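PDB 7A0H: F-actin-capping protein subunit alpha from Plasmodium berghei, which probably caps the fast-growing barbed ends of actin filaments without severing them, working in this form as an asymmetric homodimer. Local coordinates for residues H14-A19 / D26-L31; D47-Y52 / N92-K97; D55-I60 / I69-S74. All blocks are in the same frame, centred on the assembly; numbering follows the deposited sequence.

Contact 1: H14-A19 / D26-L31; sequences HVLSNA and DLISNL
Leu27 is the main bump of this contact: its CD2 methyl pushes into a shallow hollow on the facing helix, formed by Val15, Leu16 and Ala19. The floor of the hollow is Val15, whose CB lies 3.7 Å from Leu27 CD2 and whose carbonyl O is 3.4 Å from the same methyl. Leu16 CD2 walls one side at 3.4 Å from Leu27 CD2, a tight fit for two methyls, and Ala19 CB closes the C-terminal rim 4.0 Å from that methyl. With CG anti to the backbone N (chi1 -179°), Leu27 stretches straight across the gap and meets the branched Val15 side chain at about a right angle. The two helical segments run antiparallel, 169° apart with axes 10.7 Å from each other. They belong to helices 3-18 and 21-35, joined by a short turn into a helical hairpin; together with helix 39-55 it builds the N-terminal three-helix bundle known from capping-protein subunits. One turn further along, Leu31 repeats the insertion on a smaller scale. Its CD1 meets Val15 CG2 tip to tip at 4.1 Å and also lies 3.9 Å from Leu16 CD2, so the one Leu16 methyl touches both leucines, at a corner rather than between their tips. Ile28 approaches Leu16 crosswise from the side that helix 39-55 covers, where Ile48 touches Leu16 and Ile45 touches Ile28. His14 and Asn30, turned away from the hollow, pack respectively on Leu27 and Phe11 of the second subunit.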
ATOM      1  N   HIS A  14      -6.252   9.531   9.539  1.00111.39           N
ATOM      2  CA  HIS A  14      -6.493   8.697   8.374  1.00 92.28           C
ATOM      3  C   HIS A  14      -5.346   8.764   7.383  1.00 90.78           C
ATOM      4  O   HIS A  14      -4.943   7.738   6.838  1.00110.62           O
ATOM      5  CB  HIS A  14      -7.809   9.111   7.715  1.00116.20           C
ATOM      6  CG  HIS A  14      -8.229   8.212   6.598  1.00117.37           C
ATOM      7  ND1 HIS A  14      -8.513   8.689   5.336  1.00130.50           N
ATOM      8  CD2 HIS A  14      -8.373   6.867   6.536  1.00123.30           C
ATOM      9  CE1 HIS A  14      -8.840   7.678   4.549  1.00135.94           C
ATOM     10  NE2 HIS A  14      -8.760   6.561   5.252  1.00126.53           N
ATOM     11  N   VAL A  15      -4.764   9.938   7.174  1.00 89.29           N
ATOM     12  CA  VAL A  15      -3.692  10.039   6.191  1.00100.86           C
ATOM     13  C   VAL A  15      -2.417   9.388   6.692  1.00 83.55           C
ATOM     14  O   VAL A  15      -1.694   8.753   5.927  1.00 93.39           O
ATOM     15  CB  VAL A  15      -3.442  11.497   5.769  1.00110.03           C
ATOM     16  CG1 VAL A  15      -4.630  12.009   4.974  1.00127.30           C
ATOM     17  CG2 VAL A  15      -3.159  12.371   6.964  1.00104.81           C
ATOM     18  N   LEU A  16      -2.103   9.549   7.967  1.00108.94           N
ATOM     19  CA  LEU A  16      -0.875   8.915   8.468  1.00 99.65           C
ATOM     20  C   LEU A  16      -1.067   7.423   8.658  1.00 89.85           C
ATOM     21  O   LEU A  16      -0.096   6.667   8.608  1.00100.42           O
ATOM     22  CB  LEU A  16      -0.428   9.559   9.780  1.00 88.35           C
ATOM     23  CG  LEU A  16      -0.233  11.080   9.804  1.00117.22           C
ATOM     24  CD1 LEU A  16       0.355  11.557  11.101  1.00 84.58           C
ATOM     25  CD2 LEU A  16       0.684  11.545   8.691  1.00 90.94           C
ATOM     26  N   SER A  17      -2.302   6.994   8.902  1.00107.39           N
ATOM     27  CA  SER A  17      -2.625   5.576   8.980  1.00 84.08           C
ATOM     28  C   SER A  17      -2.328   4.900   7.659  1.00 94.33           C
ATOM     29  O   SER A  17      -1.741   3.815   7.609  1.00121.38           O
ATOM     30  CB  SER A  17      -4.089   5.397   9.364  1.00110.84           C
ATOM     31  OG  SER A  17      -4.482   4.044   9.301  1.00118.41           O
ATOM     32  N   ASN A  18      -2.768   5.512   6.575  1.00101.95           N
ATOM     33  CA  ASN A  18      -2.783   4.850   5.281  1.00107.55           C
ATOM     34  C   ASN A  18      -1.512   5.087   4.479  1.00 97.17           C
ATOM     35  O   ASN A  18      -1.313   4.434   3.447  1.00 92.51           O
ATOM     36  CB  ASN A  18      -4.010   5.356   4.510  1.00 91.76           C
ATOM     37  CG  ASN A  18      -5.303   4.681   4.967  1.00115.30           C
ATOM     38  OD1 ASN A  18      -6.225   5.343   5.425  1.00121.75           O
ATOM     39  ND2 ASN A  18      -5.357   3.361   4.874  1.00131.30           N
ATOM     40  N   ALA A  19      -0.675   6.011   4.915  1.00103.82           N
ATOM     41  CA  ALA A  19       0.539   6.344   4.193  1.00 81.60           C
ATOM     42  C   ALA A  19       1.615   5.268   4.365  1.00 78.90           C
ATOM     43  O   ALA A  19       1.831   4.774   5.474  1.00 90.64           O
ATOM     44  CB  ALA A  19       1.037   7.699   4.692  1.00 70.82           C
ATOM     45  N   ASP A  26       7.321  13.335   4.614  1.00 80.09           N
ATOM     46  CA  ASP A  26       6.831  14.353   3.697  1.00 81.81           C
ATOM     47  C   ASP A  26       5.401  14.688   4.067  1.00 85.22           C
ATOM     48  O   ASP A  26       5.020  15.870   4.121  1.00 87.06           O
ATOM     49  CB  ASP A  26       6.939  13.923   2.238  1.00 84.76           C
ATOM     50  CG  ASP A  26       8.407  13.684   1.790  1.00 98.07           C
ATOM     51  OD1 ASP A  26       9.348  14.266   2.394  1.00 84.97           O
ATOM     52  OD2 ASP A  26       8.609  12.911   0.821  1.00100.22           O
ATOM     53  N   LEU A  27       4.602  13.672   4.392  1.00 84.83           N
ATOM     54  CA  LEU A  27       3.195  13.940   4.696  1.00 93.46           C
ATOM     55  C   LEU A  27       3.047  14.841   5.929  1.00 96.26           C
ATOM     56  O   LEU A  27       2.213  15.765   5.933  1.00 94.54           O
ATOM     57  CB  LEU A  27       2.430  12.638   4.893  1.00 87.98           C
ATOM     58  CG  LEU A  27       0.939  12.884   5.181  1.00 95.84           C
ATOM     59  CD1 LEU A  27       0.313  13.729   4.072  1.00 93.41           C
ATOM     60  CD2 LEU A  27       0.201  11.554   5.327  1.00 95.06           C
ATOM     61  N   ILE A  28       3.830  14.576   6.985  1.00 94.15           N
ATOM     62  CA  ILE A  28       3.787  15.395   8.186  1.00 79.08           C
ATOM     63  C   ILE A  28       4.117  16.842   7.856  1.00107.14           C
ATOM     64  O   ILE A  28       3.371  17.772   8.217  1.00101.18           O
ATOM     65  CB  ILE A  28       4.777  14.861   9.245  1.00 87.73           C
ATOM     66  CG1 ILE A  28       4.438  13.435   9.663  1.00 89.35           C
ATOM     67  CG2 ILE A  28       4.873  15.892  10.391  1.00 93.59           C
ATOM     68  CD1 ILE A  28       2.972  13.180   9.892  1.00 95.00           C
ATOM     69  N   SER A  29       5.254  17.059   7.178  1.00105.18           N
ATOM     70  CA  SER A  29       5.675  18.392   6.757  1.00 97.35           C
ATOM     71  C   SER A  29       4.556  19.157   6.069  1.00109.74           C
ATOM     72  O   SER A  29       4.399  20.369   6.283  1.00118.09           O
ATOM     73  CB  SER A  29       6.890  18.296   5.840  1.00 91.19           C
ATOM     74  OG  SER A  29       7.151  19.543   5.226  1.00120.43           O
ATOM     75  N   ASN A  30       3.782  18.491   5.206  1.00107.78           N
ATOM     76  CA  ASN A  30       2.706  19.193   4.519  1.00106.76           C
ATOM     77  C   ASN A  30       1.591  19.530   5.498  1.00108.35           C
ATOM     78  O   ASN A  30       0.897  20.538   5.336  1.00146.78           O
ATOM     79  CB  ASN A  30       2.122  18.351   3.374  1.00103.07           C
ATOM     80  CG  ASN A  30       3.004  18.310   2.130  1.00112.11           C
ATOM     81  OD1 ASN A  30       3.895  19.139   1.947  1.00132.66           O
ATOM     82  ND2 ASN A  30       2.738  17.343   1.253  1.00142.42           N
ATOM     83  N   LEU A  31       1.405  18.690   6.513  1.00101.36           N
ATOM     84  CA  LEU A  31       0.363  18.920   7.509  1.00119.53           C
ATOM     85  C   LEU A  31       0.711  20.116   8.394  1.00112.16           C
ATOM     86  O   LEU A  31      -0.172  20.891   8.789  1.00123.27           O
ATOM     87  CB  LEU A  31       0.165  17.640   8.337  1.00124.10           C
ATOM     88  CG  LEU A  31      -0.538  16.459   7.646  1.00104.25           C
ATOM     89  CD1 LEU A  31      -0.603  15.207   8.565  1.00122.67           C
ATOM     90  CD2 LEU A  31      -1.938  16.827   7.141  1.00 82.88           C
TER

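Contact 2: D47-Y52 / N92-K97; sequences DIISKY and NHLKRK
Ser50 and His93 form the close-packed part of this contact, where the turn of a beta hairpin, between strands 87-92 and 97-103, rests on helix 39-55. Ser50 CB stands over the centre of the imidazole, 3.3 Å from the His93 ring centroid and 9° off the ring normal, a CH-pi contact with the ring laid flat against the helix. The hydroxyl is drawn away to its own helix: chi1 of 62° sets Ser50 OG between the backbone N and the carbonyl carbon, where it donates to Asp47 O at 2.7 Å. That carbonyl also accepts from Lys51 N, so two donors share it. The His93 ring is fixed further by Tyr80, whose ring meets it nearly at right angles, and by a weak hydrogen bond between His93 ND1 and Asn53 ND2. Packing slackens beside this pair, with Ile49 CG1 4.3 Å from Leu94 CD2, although Ile49 itself is buried against Val24 of helix 21-35. The hairpin turn is held from within. Asn92 OD1 accepts from Lys95 N at 3.1 Å in an Asx motif, the donor lying well above the carbonyl plane, and Arg96 and Lys97 both face Asn92 in a G1 beta bulge, Arg96 taking the left-handed helical conformation. Toward solvent the contact thins to the long, nearly extended Arg96 side chain, which slants across toward the C-terminal end of segment 47-52 and also touches Asn53. Its guanidinium meets the Tyr52 ring edge to edge, with NH2 4.2 Å from Tyr52 CE2.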
ATOM      1  N   ASP A  47       2.162  12.752  19.241  1.00 58.41           N
ATOM      2  CA  ASP A  47       1.700  11.533  19.889  1.00 61.36           C
ATOM      3  C   ASP A  47       1.514  10.409  18.887  1.00 68.99           C
ATOM      4  O   ASP A  47       2.029   9.300  19.068  1.00 67.64           O
ATOM      5  CB  ASP A  47       0.428  11.795  20.688  1.00 59.46           C
ATOM      6  CG  ASP A  47       0.765  12.431  22.022  1.00 84.20           C
ATOM      7  OD1 ASP A  47       1.760  11.943  22.639  1.00 95.20           O
ATOM      8  OD2 ASP A  47       0.137  13.430  22.436  1.00 87.00           O
ATOM      9  N   ILE A  48       0.812  10.683  17.807  1.00 58.33           N
ATOM     10  CA  ILE A  48       0.582   9.655  16.807  1.00 60.94           C
ATOM     11  C   ILE A  48       1.902   9.106  16.266  1.00 61.94           C
ATOM     12  O   ILE A  48       2.033   7.907  15.977  1.00 58.35           O
ATOM     13  CB  ILE A  48      -0.269  10.222  15.661  1.00 62.02           C
ATOM     14  CG1 ILE A  48      -1.725  10.144  16.038  1.00 73.63           C
ATOM     15  CG2 ILE A  48       0.049   9.478  14.392  1.00 64.65           C
ATOM     16  CD1 ILE A  48      -2.603  10.811  14.996  1.00 79.37           C
ATOM     17  N   ILE A  49       2.888   9.967  16.086  1.00 52.96           N
ATOM     18  CA  ILE A  49       4.121   9.462  15.519  1.00 53.87           C
ATOM     19  C   ILE A  49       4.909   8.663  16.570  1.00 58.60           C
ATOM     20  O   ILE A  49       5.557   7.663  16.257  1.00 60.04           O
ATOM     21  CB  ILE A  49       4.920  10.622  14.937  1.00 51.94           C
ATOM     22  CG1 ILE A  49       4.204  11.147  13.686  1.00 92.00           C
ATOM     23  CG2 ILE A  49       6.277  10.236  14.504  1.00 65.70           C
ATOM     24  CD1 ILE A  49       4.198  10.123  12.521  1.00 66.41           C
ATOM     25  N   SER A  50       4.895   9.081  17.826  1.00 57.42           N
ATOM     26  CA  SER A  50       5.628   8.318  18.812  1.00 64.75           C
ATOM     27  C   SER A  50       5.083   6.901  18.904  1.00 59.52           C
ATOM     28  O   SER A  50       5.840   5.957  19.076  1.00 60.38           O
ATOM     29  CB  SER A  50       5.568   9.018  20.159  1.00 57.13           C
ATOM     30  OG  SER A  50       4.221   9.107  20.623  1.00 64.68           O
ATOM     31  N   LYS A  51       3.777   6.736  18.828  1.00 63.93           N
ATOM     32  CA  LYS A  51       3.200   5.408  18.910  1.00 65.73           C
ATOM     33  C   LYS A  51       3.537   4.613  17.665  1.00 65.81           C
ATOM     34  O   LYS A  51       3.866   3.422  17.734  1.00 60.99           O
ATOM     35  CB  LYS A  51       1.696   5.518  19.090  1.00 61.75           C
ATOM     36  CG  LYS A  51       0.964   4.181  19.162  1.00 91.22           C
ATOM     37  CD  LYS A  51       1.243   3.441  20.458  1.00115.50           C
ATOM     38  CE  LYS A  51       0.242   2.305  20.699  1.00 74.90           C
ATOM     39  NZ  LYS A  51       0.585   1.091  19.908  1.00113.38           N
ATOM     40  N   TYR A  52       3.352   5.231  16.513  1.00 64.60           N
ATOM     41  CA  TYR A  52       3.848   4.658  15.275  1.00 64.50           C
ATOM     42  C   TYR A  52       5.287   4.166  15.410  1.00 64.72           C
ATOM     43  O   TYR A  52       5.617   3.042  15.007  1.00 65.19           O
ATOM     44  CB  TYR A  52       3.720   5.737  14.197  1.00 55.81           C
ATOM     45  CG  TYR A  52       4.182   5.291  12.891  1.00 56.95           C
ATOM     46  CD1 TYR A  52       3.345   4.593  12.054  1.00 80.66           C
ATOM     47  CD2 TYR A  52       5.493   5.513  12.501  1.00 71.86           C
ATOM     48  CE1 TYR A  52       3.786   4.139  10.835  1.00 86.17           C
ATOM     49  CE2 TYR A  52       5.954   5.057  11.291  1.00 98.53           C
ATOM     50  CZ  TYR A  52       5.094   4.376  10.456  1.00 88.74           C
ATOM     51  OH  TYR A  52       5.540   3.953   9.225  1.00101.27           O
ATOM     52  N   ASN A  92      13.311  12.771  20.220  1.00 56.74           N
ATOM     53  CA  ASN A  92      12.355  13.505  19.385  1.00 68.14           C
ATOM     54  C   ASN A  92      11.876  12.573  18.276  1.00 56.75           C
ATOM     55  O   ASN A  92      12.657  12.171  17.392  1.00 60.55           O
ATOM     56  CB  ASN A  92      12.919  14.794  18.799  1.00 56.05           C
ATOM     57  CG  ASN A  92      11.854  15.609  18.028  1.00 73.63           C
ATOM     58  OD1 ASN A  92      10.866  15.036  17.540  1.00 68.25           O
ATOM     59  ND2 ASN A  92      12.014  16.985  18.000  1.00 62.82           N
ATOM     60  N   HIS A  93      10.583  12.288  18.310  1.00 54.68           N
ATOM     61  CA  HIS A  93      10.012  11.303  17.405  1.00 60.70           C
ATOM     62  C   HIS A  93       9.863  11.841  15.986  1.00 69.85           C
ATOM     63  O   HIS A  93      10.031  11.079  15.029  1.00 68.34           O
ATOM     64  CB  HIS A  93       8.679  10.858  17.953  1.00 54.45           C
ATOM     65  CG  HIS A  93       8.789  10.110  19.229  1.00 65.57           C
ATOM     66  ND1 HIS A  93       9.145   8.773  19.277  1.00 59.70           N
ATOM     67  CD2 HIS A  93       8.582  10.500  20.502  1.00 57.04           C
ATOM     68  CE1 HIS A  93       9.142   8.376  20.539  1.00 56.84           C
ATOM     69  NE2 HIS A  93       8.780   9.401  21.298  1.00 61.64           N
ATOM     70  N   LEU A  94       9.532  13.115  15.819  1.00 79.84           N
ATOM     71  CA  LEU A  94       9.465  13.648  14.464  1.00 67.36           C
ATOM     72  C   LEU A  94      10.859  13.728  13.873  1.00 72.15           C
ATOM     73  O   LEU A  94      11.080  13.376  12.708  1.00 76.65           O
ATOM     74  CB  LEU A  94       8.798  15.021  14.450  1.00 99.14           C
ATOM     75  CG  LEU A  94       7.463  15.130  15.183  1.00 98.92           C
ATOM     76  CD1 LEU A  94       7.292  16.500  15.884  1.00103.33           C
ATOM     77  CD2 LEU A  94       6.350  14.868  14.164  1.00111.02           C
ATOM     78  N   LYS A  95      11.812  14.205  14.660  1.00 63.55           N
ATOM     79  CA  LYS A  95      13.169  14.302  14.151  1.00 70.82           C
ATOM     80  C   LYS A  95      13.896  12.955  14.164  1.00 77.17           C
ATOM     81  O   LYS A  95      14.876  12.787  13.429  1.00 73.85           O
ATOM     82  CB  LYS A  95      13.934  15.324  15.000  1.00 76.81           C
ATOM     83  CG  LYS A  95      13.424  16.772  14.992  1.00 82.16           C
ATOM     84  CD  LYS A  95      13.767  17.467  13.649  1.00 86.64           C
ATOM     85  CE  LYS A  95      13.456  18.989  13.647  1.00 97.64           C
ATOM     86  NZ  LYS A  95      13.277  19.634  12.250  1.00 75.69           N
ATOM     87  N   ARG A  96      13.454  12.005  14.991  1.00 70.23           N
ATOM     88  CA  ARG A  96      14.167  10.731  15.160  1.00 70.63           C
ATOM     89  C   ARG A  96      15.609  10.986  15.592  1.00 60.88           C
ATOM     90  O   ARG A  96      16.579  10.584  14.938  1.00 71.80           O
ATOM     91  CB  ARG A  96      14.133   9.878  13.888  1.00 59.29           C
ATOM     92  CG  ARG A  96      12.756   9.278  13.586  1.00 78.37           C
ATOM     93  CD  ARG A  96      12.842   8.122  12.601  1.00 79.04           C
ATOM     94  NE  ARG A  96      11.515   7.560  12.317  1.00 80.85           N
ATOM     95  CZ  ARG A  96      11.271   6.637  11.377  1.00 80.32           C
ATOM     96  NH1 ARG A  96      12.265   6.170  10.611  1.00 70.50           N
ATOM     97  NH2 ARG A  96      10.043   6.161  11.211  1.00 64.68           N
ATOM     98  N   LYS A  97      15.738  11.690  16.706  1.00 69.07           N
ATOM     99  CA  LYS A  97      17.042  11.959  17.274  1.00 50.93           C
ATOM    100  C   LYS A  97      16.941  11.943  18.769  1.00 50.12           C
ATOM    101  O   LYS A  97      15.853  12.053  19.339  1.00 64.08           O
ATOM    102  CB  LYS A  97      17.648  13.279  16.801  1.00 63.17           C
ATOM    103  CG  LYS A  97      16.856  14.538  17.195  1.00 75.65           C
ATOM    104  CD  LYS A  97      17.701  15.829  16.953  1.00 79.32           C
ATOM    105  CE  LYS A  97      16.941  17.122  17.233  1.00 70.89           C
ATOM    106  NZ  LYS A  97      17.786  18.296  16.806  1.00 95.46           N
TER

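Contact 3: D55-I60 / I69-S74; sequences DNYILI and IICKES
Leu59 and Ile69 face each other as an antiparallel non-hydrogen-bonded pair, CA to CA 4.8 Å, and next to them Ile70 N donates to Ile58 O at 2.9 Å in an almost straight bond (171° at the hydrogen). This is the open end of the beta hairpin made by strands 58-62 and 66-70. Leu59 and Ile69 run alongside each other in the same direction, with Leu59 CD2 3.8 Å from Ile69 CG1. They turn to the large sheet, where Leu59 meets Ala159 and Ile69 meets Ser161 and Tyr163. Through the other face of the hairpin, Ile60 CD1 touches Ile70 CD1 at 3.6 Å, and both residues pack on Val91 of strand 87-92. Tyr57, just before the strand, has left-handed helical phi/psi; with CG anti to its carbonyl carbon (chi1 -63°) its ring lies along segment 69-74. The CD1-CE1 side of the ring runs past Cys71, with Tyr57 CE1 3.3 Å from Cys71 CB, while Cys71 SG makes an oblique sulfur-aromatic contact. Beyond the cysteine, the phenol reaches Glu73: Tyr57 OH donates to Glu73 OE1 over a long 3.3 Å, arriving on the syn side and 28° out of the carboxylate plane. The planes of ring and carboxylate are nearly parallel, and Phe174 of strand 170-183 touches both side chains. On the other segment, the buried Ser74 hydroxyl ties the turn back to the strand. Ser74 OG accepts from Cys71 N at 3.2 Å and donates to Ile69 O at 2.6 Å, in the plane of that carbonyl.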
ATOM      1  N   ASP A  55       5.433   1.146  17.547  1.00 57.18           N
ATOM      2  CA  ASP A  55       4.877   0.000  16.853  1.00 47.42           C
ATOM      3  C   ASP A  55       5.840  -0.601  15.840  1.00 56.45           C
ATOM      4  O   ASP A  55       5.579  -1.688  15.318  1.00 54.56           O
ATOM      5  CB  ASP A  55       3.569   0.373  16.180  1.00 55.34           C
ATOM      6  CG  ASP A  55       2.485   0.571  17.189  1.00 58.03           C
ATOM      7  OD1 ASP A  55       2.795   0.369  18.387  1.00 70.26           O
ATOM      8  OD2 ASP A  55       1.347   0.884  16.818  1.00 74.16           O
ATOM      9  N   ASN A  56       6.873   0.123  15.435  1.00 54.53           N
ATOM     10  CA  ASN A  56       7.701  -0.366  14.347  1.00 48.39           C
ATOM     11  C   ASN A  56       9.138  -0.527  14.776  1.00 50.36           C
ATOM     12  O   ASN A  56      10.012  -0.663  13.910  1.00 49.58           O
ATOM     13  CB  ASN A  56       7.606   0.554  13.142  1.00 57.43           C
ATOM     14  CG  ASN A  56       6.269   0.410  12.426  1.00 63.80           C
ATOM     15  OD1 ASN A  56       5.997  -0.650  11.818  1.00 68.18           O
ATOM     16  ND2 ASN A  56       5.401   1.427  12.557  1.00 65.18           N
ATOM     17  N   TYR A  57       9.428  -0.504  16.083  1.00 45.93           N
ATOM     18  CA  TYR A  57      10.777  -0.822  16.519  1.00 47.97           C
ATOM     19  C   TYR A  57      11.736  -0.004  15.683  1.00 52.66           C
ATOM     20  O   TYR A  57      12.673  -0.548  15.086  1.00 57.76           O
ATOM     21  CB  TYR A  57      11.105  -2.331  16.384  1.00 52.46           C
ATOM     22  CG  TYR A  57      10.205  -3.155  17.263  1.00 47.97           C
ATOM     23  CD1 TYR A  57      10.520  -3.399  18.587  1.00 44.71           C
ATOM     24  CD2 TYR A  57       9.029  -3.633  16.775  1.00 54.98           C
ATOM     25  CE1 TYR A  57       9.643  -4.078  19.407  1.00 53.68           C
ATOM     26  CE2 TYR A  57       8.165  -4.333  17.575  1.00 76.60           C
ATOM     27  CZ  TYR A  57       8.490  -4.574  18.871  1.00 56.09           C
ATOM     28  OH  TYR A  57       7.627  -5.248  19.651  1.00 62.95           O
ATOM     29  N   ILE A  58      11.456   1.289  15.616  1.00 45.68           N
ATOM     30  CA  ILE A  58      12.272   2.274  14.916  1.00 42.28           C
ATOM     31  C   ILE A  58      13.608   2.406  15.637  1.00 36.84           C
ATOM     32  O   ILE A  58      13.672   2.518  16.867  1.00 45.95           O
ATOM     33  CB  ILE A  58      11.533   3.632  14.881  1.00 55.45           C
ATOM     34  CG1 ILE A  58      10.383   3.657  13.854  1.00 52.55           C
ATOM     35  CG2 ILE A  58      12.461   4.846  14.666  1.00 54.08           C
ATOM     36  CD1 ILE A  58      10.731   3.044  12.601  1.00 61.41           C
ATOM     37  N   LEU A  59      14.654   2.573  14.857  1.00 40.71           N
ATOM     38  CA  LEU A  59      15.975   2.886  15.349  1.00 46.72           C
ATOM     39  C   LEU A  59      16.322   4.365  15.298  1.00 55.08           C
ATOM     40  O   LEU A  59      16.333   4.955  14.219  1.00 55.21           O
ATOM     41  CB  LEU A  59      17.030   2.184  14.492  1.00 46.70           C
ATOM     42  CG  LEU A  59      16.969   0.640  14.320  1.00 51.27           C
ATOM     43  CD1 LEU A  59      18.209   0.261  13.508  1.00 50.62           C
ATOM     44  CD2 LEU A  59      16.902   0.034  15.711  1.00 48.49           C
ATOM     45  N   ILE A  60      16.815   4.877  16.412  1.00 53.87           N
ATOM     46  CA  ILE A  60      17.328   6.239  16.494  1.00 62.27           C
ATOM     47  C   ILE A  60      18.808   6.168  16.820  1.00 49.20           C
ATOM     48  O   ILE A  60      19.195   5.588  17.825  1.00 52.67           O
ATOM     49  CB  ILE A  60      16.579   7.093  17.534  1.00 61.77           C
ATOM     50  CG1 ILE A  60      15.169   7.286  16.996  1.00 61.91           C
ATOM     51  CG2 ILE A  60      17.332   8.402  17.712  1.00 56.30           C
ATOM     52  CD1 ILE A  60      14.243   7.948  17.918  1.00 72.99           C
ATOM     53  N   ILE A  69      16.378   1.922  20.559  1.00 43.84           N
ATOM     54  CA  ILE A  69      15.297   1.272  19.835  1.00 47.41           C
ATOM     55  C   ILE A  69      13.991   1.659  20.488  1.00 53.77           C
ATOM     56  O   ILE A  69      13.814   1.466  21.697  1.00 52.08           O
ATOM     57  CB  ILE A  69      15.448  -0.237  19.797  1.00 51.29           C
ATOM     58  CG1 ILE A  69      16.883  -0.652  19.465  1.00 47.75           C
ATOM     59  CG2 ILE A  69      14.510  -0.761  18.743  1.00 47.77           C
ATOM     60  CD1 ILE A  69      16.967  -2.113  19.395  1.00 49.31           C
ATOM     61  N   ILE A  70      13.065   2.177  19.684  1.00 51.47           N
ATOM     62  CA  ILE A  70      11.832   2.700  20.189  1.00 46.15           C
ATOM     63  C   ILE A  70      10.783   1.636  20.118  1.00 41.60           C
ATOM     64  O   ILE A  70      10.439   1.213  19.018  1.00 48.60           O
ATOM     65  CB  ILE A  70      11.344   3.896  19.360  1.00 53.41           C
ATOM     66  CG1 ILE A  70      12.395   4.965  19.085  1.00 43.04           C
ATOM     67  CG2 ILE A  70      10.217   4.518  20.063  1.00 53.19           C
ATOM     68  CD1 ILE A  70      13.010   5.510  20.320  1.00 57.08           C
ATOM     69  N   CYS A  71      10.190   1.265  21.250  1.00 38.87           N
ATOM     70  CA  CYS A  71       9.094   0.291  21.225  1.00 47.69           C
ATOM     71  C   CYS A  71       8.540   0.242  22.637  1.00 52.48           C
ATOM     72  O   CYS A  71       9.187   0.740  23.562  1.00 45.80           O
ATOM     73  CB  CYS A  71       9.598  -1.108  20.817  1.00 51.54           C
ATOM     74  SG  CYS A  71      11.003  -1.673  21.908  1.00 50.94           S
ATOM     75  N   LYS A  72       7.431  -0.502  22.821  1.00 53.75           N
ATOM     76  CA  LYS A  72       6.863  -0.621  24.165  1.00 47.57           C
ATOM     77  C   LYS A  72       7.913  -1.022  25.168  1.00 63.00           C
ATOM     78  O   LYS A  72       8.026  -0.440  26.250  1.00 59.37           O
ATOM     79  CB  LYS A  72       5.795  -1.702  24.234  1.00 64.73           C
ATOM     80  CG  LYS A  72       4.630  -1.563  23.379  1.00101.61           C
ATOM     81  CD  LYS A  72       3.826  -2.839  23.454  1.00 95.27           C
ATOM     82  CE  LYS A  72       2.585  -2.706  22.582  1.00126.66           C
ATOM     83  NZ  LYS A  72       1.773  -3.940  22.644  1.00143.76           N
ATOM     84  N   GLU A  73       8.642  -2.095  24.839  1.00 62.76           N
ATOM     85  CA  GLU A  73       9.526  -2.780  25.780  1.00 60.34           C
ATOM     86  C   GLU A  73      10.668  -1.876  26.234  1.00 58.93           C
ATOM     87  O   GLU A  73      11.207  -2.053  27.342  1.00 60.88           O
ATOM     88  CB  GLU A  73      10.013  -4.076  25.092  1.00 57.66           C
ATOM     89  CG  GLU A  73       8.892  -5.132  24.992  1.00 49.83           C
ATOM     90  CD  GLU A  73       8.019  -5.093  23.692  1.00 66.11           C
ATOM     91  OE1 GLU A  73       8.303  -4.363  22.706  1.00 54.32           O
ATOM     92  OE2 GLU A  73       6.989  -5.816  23.679  1.00 77.41           O
ATOM     93  N   SER A  74      11.083  -0.916  25.406  1.00 50.55           N
ATOM     94  CA  SER A  74      12.120  -0.032  25.894  1.00 52.54           C
ATOM     95  C   SER A  74      11.555   1.154  26.668  1.00 56.10           C
ATOM     96  O   SER A  74      12.333   1.812  27.353  1.00 52.55           O
ATOM     97  CB  SER A  74      12.995   0.501  24.747  1.00 65.46           C
ATOM     98  OG  SER A  74      12.249   1.206  23.745  1.00 57.45           O
TER

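Overall arrangement
The three contacts lead from the N-terminal helices toward the large antiparallel sheet. Contacts 1 and 2, with centres about 13 Å apart, share a core: Leu16 CD1 lies 3.9 Å from Ile48 CG2, and Ile28 CG2 lies 4.2 Å from Leu94 CD2. Contact 3 falls within the chain loop that contact 2 closes, and their centres are about 10 Å apart. There Arg96 NH2 lies 3.5 Å from Ile58 CD1, while His93 CE1 sits 4.0 Å from Ile70 CG2, so one hairpin turn serves both. Contacts 1 and 3 do not touch, their nearest atoms being about 9 Å apart. Of the three, contact 1 borders the second subunit.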